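Side-chain contacts in glucose-6-phosphate isomerase (Thermus thermophilus, PDB 1ZZG), which probably catalyses the reversible interconversion of glucose 6-phosphate and fructose 6-phosphate in glycolysis and gluconeogenesis: residues Q263-D266 / E267-K271; A386-G389 / E390-V394. All blocks are in the same frame, centred on the assembly; numbering follows the deposited sequence.

Contact 1 of 2, residues Q263-D266 / E267-K271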
loop_
_atom_site.group_PDB
_atom_site.type_symbol
_atom_site.label_atom_id
_atom_site.label_comp_id
_atom_site.label_asym_id
_atom_site.label_seq_id
_atom_site.Cartn_x
_atom_site.Cartn_y
_atom_site.Cartn_z
ATOM N N GLN A 263 -1.632 7.070 -8.374
ATOM C CA GLN A 263 -1.560 6.944 -9.829
ATOM C C GLN A 263 -2.171 8.180 -10.476
ATOM O O GLN A 263 -1.628 8.723 -11.437
ATOM C CB GLN A 263 -2.319 5.720 -10.361
ATOM C CG GLN A 263 -2.522 5.829 -11.877
ATOM C CD GLN A 263 -3.175 4.623 -12.519
ATOM O OE1 GLN A 263 -4.043 3.987 -11.934
ATOM N NE2 GLN A 263 -2.775 4.322 -13.752
ATOM N N LEU A 264 -3.323 8.606 -9.967
ATOM C CA LEU A 264 -3.992 9.778 -10.518
ATOM C C LEU A 264 -3.060 10.989 -10.508
ATOM O O LEU A 264 -2.883 11.664 -11.522
ATOM C CB LEU A 264 -5.245 10.112 -9.707
ATOM C CG LEU A 264 -5.931 11.419 -10.132
ATOM C CD1 LEU A 264 -6.489 11.264 -11.546
ATOM C CD2 LEU A 264 -7.036 11.782 -9.156
ATOM N N HIS A 265 -2.468 11.257 -9.349
ATOM C CA HIS A 265 -1.579 12.403 -9.190
ATOM C C HIS A 265 -0.260 12.288 -9.963
ATOM O O HIS A 265 0.065 13.146 -10.789
ATOM C CB HIS A 265 -1.282 12.616 -7.705
ATOM C CG HIS A 265 -0.427 13.813 -7.429
ATOM N ND1 HIS A 265 -0.930 15.096 -7.402
ATOM C CD2 HIS A 265 0.902 13.922 -7.192
ATOM C CE1 HIS A 265 0.055 15.945 -7.158
ATOM N NE2 HIS A 265 1.176 15.258 -7.026
ATOM N N ASP A 266 0.489 11.228 -9.678
ATOM C CA ASP A 266 1.787 10.965 -10.305
ATOM C C ASP A 266 1.768 10.877 -11.831
ATOM O O ASP A 266 2.499 11.587 -12.507
ATOM C CB ASP A 266 2.369 9.653 -9.767
ATOM C CG ASP A 266 2.982 9.792 -8.385
ATOM O OD1 ASP A 266 2.715 10.798 -7.693
ATOM O OD2 ASP A 266 3.731 8.869 -7.989
ATOM N N GLU A 267 0.944 9.982 -12.366
ATOM C CA GLU A 267 0.873 9.789 -13.807
ATOM C C GLU A 267 0.340 10.998 -14.566
ATOM O O GLU A 267 0.733 11.240 -15.707
ATOM C CB GLU A 267 0.026 8.553 -14.121
ATOM C CG GLU A 267 0.547 7.755 -15.294
ATOM C CD GLU A 267 -0.083 6.379 -15.402
ATOM O OE1 GLU A 267 0.675 5.387 -15.443
ATOM O OE2 GLU A 267 -1.328 6.287 -15.450
ATOM N N SER A 268 -0.549 11.762 -13.938
ATOM C CA SER A 268 -1.124 12.934 -14.589
ATOM C C SER A 268 -0.198 14.152 -14.604
ATOM O O SER A 268 -0.024 14.795 -15.642
ATOM C CB SER A 268 -2.439 13.341 -13.910
ATOM O OG SER A 268 -3.438 12.342 -14.038
ATOM N N LEU A 269 0.405 14.450 -13.456
ATOM C CA LEU A 269 1.250 15.630 -13.321
ATOM C C LEU A 269 2.774 15.451 -13.375
ATOM O O LEU A 269 3.511 16.442 -13.414
ATOM C CB LEU A 269 0.835 16.364 -12.041
ATOM C CG LEU A 269 -0.686 16.602 -11.992
ATOM C CD1 LEU A 269 -1.113 17.153 -10.632
ATOM C CD2 LEU A 269 -1.079 17.558 -13.115
ATOM N N GLY A 270 3.249 14.207 -13.360
ATOM C CA GLY A 270 4.683 13.960 -13.454
ATOM C C GLY A 270 4.974 14.056 -14.939
ATOM O O GLY A 270 5.053 13.045 -15.646
ATOM N N LYS A 271 5.139 15.284 -15.415
ATOM C CA LYS A 271 5.326 15.512 -16.842
ATOM C C LYS A 271 6.319 16.608 -17.188
ATOM O O LYS A 271 6.801 17.328 -16.320
ATOM C CB LYS A 271 3.974 15.906 -17.454
ATOM C CG LYS A 271 2.873 14.865 -17.316
ATOM C CD LYS A 271 2.981 13.814 -18.415
ATOM C CE LYS A 271 1.997 12.676 -18.186
ATOM N NZ LYS A 271 0.617 13.189 -17.984
#
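Glu267 and Gln263 form an i/i+4 pair near the C-terminal end of helix 257-269 in the phosphoglucose isomerase fold, and Glu267 is the predicted proton donor of the active site. Its CB lies 3.2 Å from Gln263 O, the carbonyl that also accepts the Glu267 backbone N-H. Beyond CG the chain runs extended alongside Gln263, both pointing the same way, and brings CD to 3.8 Å from Gln263 NE2. OE2 takes the bond itself: Gln263 NE2 donates to it over 3.0 Å at an N-H...O angle of 156°. The N-H comes in from above the carboxylate plane; the amide and carboxylate planes stand 67° apart. Gln263 can deliver that amide because its CG is anti to the backbone N (chi1 165°) and the chain stays straight thereafter. OE2 has a second partner, a salt bridge to Arg187, whose NE also bonds Ser268 OG. On the next helix position Ser268 OG donates to Leu264 O over 2.7 Å, within the carbonyl plane, whereas Ser268 N makes a weak bond to that oxygen. After Gly270, centre of an inverse gamma turn, Lys271 folds back and its NZ reaches Ser268 O at 2.9 Å from above the carbonyl plane.

Contact 2 of 2, residues A386-G389 / E390-V394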
loop_
_atom_site.group_PDB
_atom_site.type_symbol
_atom_site.label_atom_id
_atom_site.label_comp_id
_atom_site.label_asym_id
_atom_site.label_seq_id
_atom_site.Cartn_x
_atom_site.Cartn_y
_atom_site.Cartn_z
ATOM N N ALA A 386 -7.029 17.762 -12.861
ATOM C CA ALA A 386 -7.171 18.383 -14.178
ATOM C C ALA A 386 -6.853 19.881 -14.089
ATOM O O ALA A 386 -6.185 20.429 -14.967
ATOM C CB ALA A 386 -8.589 18.162 -14.727
ATOM N N PHE A 387 -7.325 20.544 -13.036
ATOM C CA PHE A 387 -7.037 21.972 -12.868
ATOM C C PHE A 387 -5.524 22.182 -12.751
ATOM O O PHE A 387 -4.964 23.116 -13.340
ATOM C CB PHE A 387 -7.732 22.540 -11.616
ATOM C CG PHE A 387 -9.235 22.688 -11.751
ATOM C CD1 PHE A 387 -9.800 23.190 -12.924
ATOM C CD2 PHE A 387 -10.078 22.364 -10.688
ATOM C CE1 PHE A 387 -11.190 23.368 -13.040
ATOM C CE2 PHE A 387 -11.464 22.537 -10.789
ATOM C CZ PHE A 387 -12.021 23.041 -11.969
ATOM N N LEU A 388 -4.865 21.319 -11.980
ATOM C CA LEU A 388 -3.418 21.405 -11.815
ATOM C C LEU A 388 -2.702 21.203 -13.151
ATOM O O LEU A 388 -1.616 21.742 -13.376
ATOM C CB LEU A 388 -2.934 20.370 -10.796
ATOM C CG LEU A 388 -3.154 20.785 -9.342
ATOM C CD1 LEU A 388 -2.839 19.633 -8.391
ATOM C CD2 LEU A 388 -2.271 21.993 -9.053
ATOM N N GLY A 389 -3.309 20.426 -14.041
ATOM C CA GLY A 389 -2.699 20.212 -15.345
ATOM C C GLY A 389 -2.568 21.542 -16.069
ATOM O O GLY A 389 -1.594 21.781 -16.792
ATOM N N GLU A 390 -3.554 22.415 -15.876
ATOM C CA GLU A 390 -3.539 23.732 -16.502
ATOM C C GLU A 390 -2.574 24.666 -15.774
ATOM O O GLU A 390 -1.800 25.384 -16.406
ATOM C CB GLU A 390 -4.946 24.349 -16.492
ATOM C CG GLU A 390 -5.991 23.585 -17.307
ATOM C CD GLU A 390 -5.550 23.326 -18.740
ATOM O OE1 GLU A 390 -4.705 24.093 -19.253
ATOM O OE2 GLU A 390 -6.058 22.366 -19.361
ATOM N N LEU A 391 -2.630 24.661 -14.445
ATOM C CA LEU A 391 -1.754 25.515 -13.648
ATOM C C LEU A 391 -0.278 25.208 -13.870
ATOM O O LEU A 391 0.557 26.107 -13.812
ATOM C CB LEU A 391 -2.085 25.379 -12.160
ATOM C CG LEU A 391 -3.439 25.930 -11.700
ATOM C CD1 LEU A 391 -3.703 25.489 -10.272
ATOM C CD2 LEU A 391 -3.446 27.454 -11.800
ATOM N N TRP A 392 0.048 23.943 -14.124
ATOM C CA TRP A 392 1.439 23.557 -14.342
ATOM C C TRP A 392 1.796 23.415 -15.818
ATOM O O TRP A 392 2.907 23.013 -16.161
ATOM C CB TRP A 392 1.760 22.254 -13.597
ATOM C CG TRP A 392 1.671 22.379 -12.102
ATOM C CD1 TRP A 392 1.398 23.512 -11.387
ATOM C CD2 TRP A 392 1.809 21.322 -11.142
ATOM N NE1 TRP A 392 1.351 23.224 -10.043
ATOM C CE2 TRP A 392 1.599 21.888 -9.863
ATOM C CE3 TRP A 392 2.089 19.954 -11.238
ATOM C CZ2 TRP A 392 1.655 21.130 -8.683
ATOM C CZ3 TRP A 392 2.145 19.195 -10.065
ATOM C CH2 TRP A 392 1.928 19.789 -8.804
ATOM N N GLU A 393 0.846 23.747 -16.687
ATOM C CA GLU A 393 1.062 23.698 -18.131
ATOM C C GLU A 393 1.571 22.368 -18.661
ATOM O O GLU A 393 2.555 22.308 -19.403
ATOM C CB GLU A 393 2.025 24.812 -18.546
ATOM C CG GLU A 393 1.572 26.184 -18.086
ATOM C CD GLU A 393 2.429 27.303 -18.643
ATOM O OE1 GLU A 393 3.674 27.222 -18.530
ATOM O OE2 GLU A 393 1.853 28.265 -19.187
ATOM N N VAL A 394 0.885 21.298 -18.283
ATOM C CA VAL A 394 1.251 19.965 -18.729
ATOM C C VAL A 394 0.011 19.288 -19.275
ATOM O O VAL A 394 -1.110 19.760 -19.066
ATOM C CB VAL A 394 1.783 19.100 -17.564
ATOM C CG1 VAL A 394 3.091 19.670 -17.032
ATOM C CG2 VAL A 394 0.743 19.037 -16.457
HETATM O O HOH W 1 -5.785 20.084 -17.747
#
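Ala386 O is gripped by three donors: a water 2.8 Å away, a weak bond from Glu390 N at 3.4 Å, and another weak one from Gly389 N. The same water donates to Glu390 OE2, also over 2.8 Å, and so bridges the carbonyl to the carboxylate one turn on. Glu390 can take part because its chain bends at chi2 (-53°), curling back along the helix; OE2 is further held by a salt bridge to Lys33. Next along, Phe387 O receives a sound bond from Leu391 N in the carbonyl plane and a weak one from Glu390 N. Helix 371-391 then ends in a Schellman motif: Glu393 takes a positive phi of 54°, Val394 N bonds back to Gly389 O over 2.9 Å at a nearly straight 169°, and Glu393 N reaches Glu390 O at 3.1 Å. In the same turn Leu388 and Trp392 run side by side, with Leu388 CD2 resting 3.7 Å above one face of the indole, offset toward the rim beside NE1, CE2 and CZ2. That face contact coexists with a hydrogen bond from Trp392 NE1 to His237 and a cation-pi contact with Arg240. Leu388 CD2 also meets Leu391 CD1. At the cap, Val394 CG2, placed between its own backbone N and carbonyl carbon, approaches Gly389 O to 3.6 Å.

In the fold
From the N terminus the chain reaches contact 1 first, at the end of helix 257-269, where Lys271 pairs with Val279 through backbone hydrogen bonds. Contact 2 follows more than a hundred residues later, where helix 371-391 ends ahead of helix 403-414, which carries the predicted active-site Lys406. Neither closes a loop: each is one continuous stretch at a helix C-terminus, so they lie in series and neither nest nor cross. Leu269 makes most of the joint between them: its CD1 lies 3.7 Å from Leu388 CB, and its CB meets Trp392 CZ3; Lys271 also packs on Val394. Contact 1 also meets the second subunit: Gly270 O is hydrogen-bonded by Gln297 of that chain, whose His293 and Ala294 pack nearby.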